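Local coordinates for Lin1840 protein (PDB 4ZOC) that probably hydrolyses terminal, non-reducing beta-D-glucosyl residues to release beta-D-glucose, as a glycoside hydrolase family 3 beta-glucosidase linked to beta-1,2-glucan metabolism, at residues I19-Q24 with N334-L339; V256-M261 with V329-N334. The protein carries 2 engineered substitutions. One frame throughout, in Å; residues are numbered along the deposited sequence.

Contact 1: residues I19-Q24 with N334-L339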
loop_
_atom_site.group_PDB
_atom_site.type_symbol
_atom_site.label_atom_id
_atom_site.label_comp_id
_atom_site.label_asym_id
_atom_site.label_seq_id
_atom_site.Cartn_x
_atom_site.Cartn_y
_atom_site.Cartn_z
ATOM N N ILE A 19 -9.894 40.021 -5.810
ATOM C CA ILE A 19 -9.207 39.125 -4.875
ATOM C C ILE A 19 -10.224 38.482 -3.885
ATOM O O ILE A 19 -10.244 37.251 -3.714
ATOM C CB ILE A 19 -8.073 39.874 -4.109
ATOM C CG1 ILE A 19 -6.884 40.321 -5.043
ATOM C CG2 ILE A 19 -7.603 39.057 -2.875
ATOM C CD1 ILE A 19 -5.873 41.223 -4.336
ATOM N N ALA A 20 -11.090 39.278 -3.256
ATOM C CA ALA A 20 -12.034 38.744 -2.294
ATOM C C ALA A 20 -13.084 37.842 -2.899
ATOM O O ALA A 20 -13.627 36.950 -2.190
ATOM C CB ALA A 20 -12.689 39.901 -1.522
ATOM N N GLN A 21 -13.396 38.051 -4.190
ATOM C CA GLN A 21 -14.340 37.198 -4.896
ATOM C C GLN A 21 -13.839 35.732 -4.804
ATOM O O GLN A 21 -14.640 34.834 -4.897
ATOM C CB GLN A 21 -14.503 37.624 -6.413
ATOM C CG GLN A 21 -15.602 36.917 -7.175
ATOM C CD GLN A 21 -16.998 37.036 -6.638
ATOM O OE1 GLN A 21 -17.835 36.178 -6.921
ATOM N NE2 GLN A 21 -17.313 38.155 -5.981
ATOM N N CYS A 22 -12.535 35.519 -4.644
ATOM C CA CYS A 22 -11.925 34.203 -4.578
ATOM C C CYS A 22 -11.806 33.614 -3.161
ATOM O O CYS A 22 -11.050 32.653 -2.972
ATOM C CB CYS A 22 -10.522 34.216 -5.240
ATOM S SG CYS A 22 -10.594 34.709 -6.981
ATOM N N LEU A 23 -12.564 34.172 -2.204
ATOM C CA LEU A 23 -12.617 33.731 -0.832
ATOM C C LEU A 23 -14.016 33.184 -0.453
ATOM O O LEU A 23 -15.048 33.780 -0.759
ATOM C CB LEU A 23 -12.271 34.866 0.063
ATOM C CG LEU A 23 -12.383 34.593 1.557
ATOM C CD1 LEU A 23 -11.307 33.674 2.057
ATOM C CD2 LEU A 23 -12.360 35.911 2.256
ATOM N N GLN A 24 -14.014 32.046 0.217
ATOM C CA GLN A 24 -15.215 31.453 0.804
ATOM C C GLN A 24 -15.119 31.405 2.321
ATOM O O GLN A 24 -14.096 30.971 2.880
ATOM C CB GLN A 24 -15.462 30.032 0.240
ATOM C CG GLN A 24 -16.759 29.406 0.659
ATOM C CD GLN A 24 -16.868 28.037 0.085
ATOM O OE1 GLN A 24 -16.062 27.123 0.432
ATOM N NE2 GLN A 24 -17.817 27.855 -0.834
ATOM N N ASN A 334 -19.570 33.430 -13.723
ATOM C CA ASN A 334 -20.288 32.504 -14.647
ATOM C C ASN A 334 -21.101 31.469 -13.848
ATOM O O ASN A 334 -22.214 31.263 -14.164
ATOM C CB ASN A 334 -19.364 31.720 -15.614
ATOM C CG ASN A 334 -18.938 32.537 -16.826
ATOM O OD1 ASN A 334 -19.524 33.564 -17.116
ATOM N ND2 ASN A 334 -17.882 32.114 -17.481
ATOM N N LEU A 335 -20.541 30.883 -12.781
ATOM C CA LEU A 335 -21.321 30.017 -11.869
ATOM C C LEU A 335 -22.545 30.725 -11.317
ATOM O O LEU A 335 -23.663 30.161 -11.301
ATOM C CB LEU A 335 -20.433 29.503 -10.755
ATOM C CG LEU A 335 -21.140 28.708 -9.641
ATOM C CD1 LEU A 335 -21.845 27.486 -10.178
ATOM C CD2 LEU A 335 -20.163 28.334 -8.528
ATOM N N LYS A 336 -22.332 31.967 -10.863
ATOM C CA LYS A 336 -23.410 32.680 -10.238
ATOM C C LYS A 336 -24.468 32.930 -11.286
ATOM O O LYS A 336 -25.680 32.805 -11.019
ATOM C CB LYS A 336 -22.961 33.967 -9.604
ATOM C CG LYS A 336 -22.025 33.757 -8.454
ATOM C CD LYS A 336 -21.360 34.967 -7.878
ATOM C CE LYS A 336 -20.796 34.558 -6.523
ATOM N NZ LYS A 336 -20.135 35.632 -5.770
ATOM N N ASN A 337 -24.028 33.231 -12.502
ATOM C CA ASN A 337 -24.980 33.443 -13.628
ATOM C C ASN A 337 -25.761 32.193 -14.023
ATOM O O ASN A 337 -26.966 32.270 -14.227
ATOM C CB ASN A 337 -24.253 34.106 -14.813
ATOM C CG ASN A 337 -25.187 34.789 -15.809
ATOM O OD1 ASN A 337 -26.239 35.358 -15.465
ATOM N ND2 ASN A 337 -24.786 34.749 -17.041
ATOM N N ASP A 338 -25.074 31.037 -14.042
ATOM C CA ASP A 338 -25.645 29.752 -14.290
ATOM C C ASP A 338 -26.737 29.432 -13.300
ATOM O O ASP A 338 -27.695 28.771 -13.657
ATOM C CB ASP A 338 -24.549 28.654 -14.283
ATOM C CG ASP A 338 -23.626 28.723 -15.511
ATOM O OD1 ASP A 338 -23.879 29.493 -16.475
ATOM O OD2 ASP A 338 -22.644 27.978 -15.553
ATOM N N LEU A 339 -26.583 29.884 -12.051
ATOM C CA LEU A 339 -27.568 29.632 -10.964
ATOM C C LEU A 339 -28.708 30.704 -10.969
ATOM O O LEU A 339 -29.646 30.630 -10.199
ATOM C CB LEU A 339 -26.873 29.603 -9.627
ATOM C CG LEU A 339 -25.896 28.436 -9.417
ATOM C CD1 LEU A 339 -24.900 28.788 -8.352
ATOM C CD2 LEU A 339 -26.720 27.232 -9.026
#
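Lys336 and Gln21 reach for each other from opposite directions and meet through a single hydrogen bond: the ammonium NZ of Lys336 donates to the side-chain amide oxygen OE1 of Gln21 at 2.6 Å. The donor lies in the plane of the amide and takes one lone pair of that oxygen, with a C=O...N angle of 130°. The carbonyl oxygens of Gly58 and Pro85 also accept from Lys336 NZ. Lys336 CE follows behind, 3.4 Å from Gln21 OE1. The lysine spans the gap by being straight beyond CG, whereas the glutamine chain folds at its second torsion (chi2 58°), which brings its amide round to the lysine although its CB does not aim at the helix. With the CA atoms of Gln21 and Lys336 11.5 Å apart, the long side chains alone bridge the backbones. Further out, Leu333 of helix 322-338 and Ile84 pack on Gln21, and Val87 of a barrel strand lies against Lys336. The bond to Gln21 ties the end of helix 15-21 to helix 322-338, those to Gly58 and Pro85 attach the lysine just ahead of strands 59-61 and 87-90, and the negative ends of the three carbonyl dipoles probably stabilise the buried ammonium.

Contact 2: residues V256-M261 with V329-N334; sequences VLRGEM and VLRMLN
On the outside of the TIM barrel, helices 250-260 and 322-338 are joined by a stacked arginine pair, Arg258 and Arg331, whose side chains approach from opposite directions. The two guanidinium groups lie face on face, centres 3.6 Å apart and planes tilted by 29°. They are offset: Arg331 NE sits over one face of the Arg258 group towards its rim, 3.3 Å from Arg258 NH2, and the CD of Arg331 lies 3.5 Å from Arg258 NH1. Arg258 runs extended from CG to NE, but Arg331 turns at its third torsion (chi3 -71°), and this bend lays its guanidinium across that of its partner. No hydrogen bond passes between the two groups. Instead they share the carboxylate of Asp299, one oxygen each, OD1 forming a salt bridge with Arg331 NH1 and OD2 one with Arg258 NH2, which probably balances part of the charge of the pair and favours the stacking. Backbone oxygens fix the Arg258 plane further, Gly297 O accepting from NH2 and Gly265 O from NH1, while Leu267 of strand 266-268 packs against the same side chain. The two CZ atoms, of Arg258 and of Arg331, are 3.7 Å apart.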
loop_
_atom_site.group_PDB
_atom_site.type_symbol
_atom_site.label_atom_id
_atom_site.label_comp_id
_atom_site.label_asym_id
_atom_site.label_seq_id
_atom_site.Cartn_x
_atom_site.Cartn_y
_atom_site.Cartn_z
ATOM N N VAL A 256 -4.354 18.388 -17.031
ATOM C CA VAL A 256 -5.316 17.273 -17.014
ATOM C C VAL A 256 -6.758 17.774 -16.882
ATOM O O VAL A 256 -7.606 17.486 -17.736
ATOM C CB VAL A 256 -4.956 16.226 -15.951
ATOM C CG1 VAL A 256 -5.971 15.081 -15.947
ATOM C CG2 VAL A 256 -3.507 15.688 -16.183
ATOM N N LEU A 257 -7.065 18.502 -15.782
ATOM C CA LEU A 257 -8.472 18.889 -15.549
ATOM C C LEU A 257 -8.974 19.909 -16.533
ATOM O O LEU A 257 -9.944 19.687 -17.228
ATOM C CB LEU A 257 -8.567 19.463 -14.142
ATOM C CG LEU A 257 -9.921 20.037 -13.706
ATOM C CD1 LEU A 257 -10.909 18.904 -13.678
ATOM C CD2 LEU A 257 -9.799 20.711 -12.336
ATOM N N ARG A 258 -8.267 21.001 -16.698
ATOM C CA ARG A 258 -8.777 22.074 -17.614
ATOM C C ARG A 258 -8.472 21.781 -19.051
ATOM O O ARG A 258 -9.282 22.106 -19.919
ATOM C CB ARG A 258 -8.334 23.490 -17.217
ATOM C CG ARG A 258 -8.877 23.829 -15.836
ATOM C CD ARG A 258 -8.789 25.307 -15.628
ATOM N NE ARG A 258 -9.064 25.714 -14.261
ATOM C CZ ARG A 258 -10.288 25.884 -13.815
ATOM N NH1 ARG A 258 -11.276 25.724 -14.642
ATOM N NH2 ARG A 258 -10.494 26.313 -12.594
ATOM N N GLY A 259 -7.364 21.114 -19.292
ATOM C CA GLY A 259 -6.912 20.812 -20.669
ATOM C C GLY A 259 -7.579 19.588 -21.213
ATOM O O GLY A 259 -8.529 19.678 -22.017
ATOM N N GLU A 260 -7.137 18.417 -20.750
ATOM C CA GLU A 260 -7.620 17.153 -21.262
ATOM C C GLU A 260 -9.084 16.886 -20.961
ATOM O O GLU A 260 -9.840 16.449 -21.823
ATOM C CB GLU A 260 -6.762 15.985 -20.774
ATOM C CG GLU A 260 -5.264 16.141 -21.132
ATOM C CD GLU A 260 -4.389 15.028 -20.567
ATOM O OE1 GLU A 260 -4.930 14.146 -19.876
ATOM O OE2 GLU A 260 -3.166 15.014 -20.838
ATOM N N MET A 261 -9.512 17.184 -19.750
ATOM C CA MET A 261 -10.907 16.975 -19.385
ATOM C C MET A 261 -11.802 18.162 -19.774
ATOM O O MET A 261 -12.986 18.072 -19.645
ATOM C CB MET A 261 -11.017 16.707 -17.894
ATOM C CG MET A 261 -10.479 15.322 -17.514
ATOM S SD MET A 261 -10.675 15.050 -15.738
ATOM C CE MET A 261 -9.616 13.606 -15.614
ATOM N N VAL A 329 -12.067 35.026 -11.424
ATOM C CA VAL A 329 -13.248 35.838 -11.159
ATOM C C VAL A 329 -14.371 35.552 -12.198
ATOM O O VAL A 329 -15.541 35.386 -11.833
ATOM C CB VAL A 329 -12.881 37.341 -11.056
ATOM C CG1 VAL A 329 -14.131 38.199 -11.020
ATOM C CG2 VAL A 329 -12.002 37.607 -9.859
ATOM N N LEU A 330 -14.038 35.522 -13.490
ATOM C CA LEU A 330 -14.982 35.245 -14.526
ATOM C C LEU A 330 -15.623 33.876 -14.295
ATOM O O LEU A 330 -16.822 33.717 -14.443
ATOM C CB LEU A 330 -14.338 35.278 -15.893
ATOM C CG LEU A 330 -15.304 35.033 -17.059
ATOM C CD1 LEU A 330 -16.529 35.939 -17.069
ATOM C CD2 LEU A 330 -14.520 35.157 -18.359
ATOM N N ARG A 331 -14.824 32.867 -13.931
ATOM C CA ARG A 331 -15.468 31.593 -13.593
ATOM C C ARG A 331 -16.513 31.648 -12.420
ATOM O O ARG A 331 -17.635 31.057 -12.517
ATOM C CB ARG A 331 -14.398 30.503 -13.417
ATOM C CG ARG A 331 -13.721 30.144 -14.727
ATOM C CD ARG A 331 -12.810 28.889 -14.657
ATOM N NE ARG A 331 -11.599 29.125 -13.915
ATOM C CZ ARG A 331 -10.420 29.502 -14.421
ATOM N NH1 ARG A 331 -9.372 29.664 -13.623
ATOM N NH2 ARG A 331 -10.279 29.668 -15.725
ATOM N N MET A 332 -16.174 32.386 -11.382
ATOM C CA MET A 332 -17.056 32.591 -10.217
ATOM C C MET A 332 -18.355 33.285 -10.676
ATOM O O MET A 332 -19.466 32.903 -10.341
ATOM C CB MET A 332 -16.318 33.392 -9.134
ATOM C CG MET A 332 -15.321 32.592 -8.266
ATOM S SD MET A 332 -16.228 31.395 -7.220
ATOM C CE MET A 332 -16.923 32.548 -6.001
ATOM N N LEU A 333 -18.194 34.357 -11.462
ATOM C CA LEU A 333 -19.369 35.098 -11.902
ATOM C C LEU A 333 -20.212 34.225 -12.843
ATOM O O LEU A 333 -21.457 34.240 -12.726
ATOM C CB LEU A 333 -18.944 36.375 -12.579
ATOM C CG LEU A 333 -18.670 37.588 -11.704
ATOM C CD1 LEU A 333 -18.393 37.426 -10.249
ATOM C CD2 LEU A 333 -17.795 38.622 -12.415
ATOM N N ASN A 334 -19.570 33.430 -13.723
ATOM C CA ASN A 334 -20.288 32.504 -14.647
ATOM C C ASN A 334 -21.101 31.469 -13.848
ATOM O O ASN A 334 -22.214 31.263 -14.164
ATOM C CB ASN A 334 -19.364 31.720 -15.614
ATOM C CG ASN A 334 -18.938 32.537 -16.826
ATOM O OD1 ASN A 334 -19.524 33.564 -17.116
ATOM N ND2 ASN A 334 -17.882 32.114 -17.481
#

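From the N terminus, the chain passes through helix 15-21 into the first barrel strand, 23-25, and contact 1 is closed only some 310 residues later, when helix 322-338 returns beside it. Contact 2 opens and shuts within that span: it leaves from helix 250-260, just ahead of strand 266-268, and returns to the same late helix after 67 intervening residues. Helix 322-338 therefore serves both, through Lys336 in contact 1 and Arg331 in contact 2, and joins the start of the barrel to the helix that precedes its seventh strand, 266-268. The centres are 12 Å apart, and the contacts touch directly where Met332 CE packs 3.4 Å from Gln21 O.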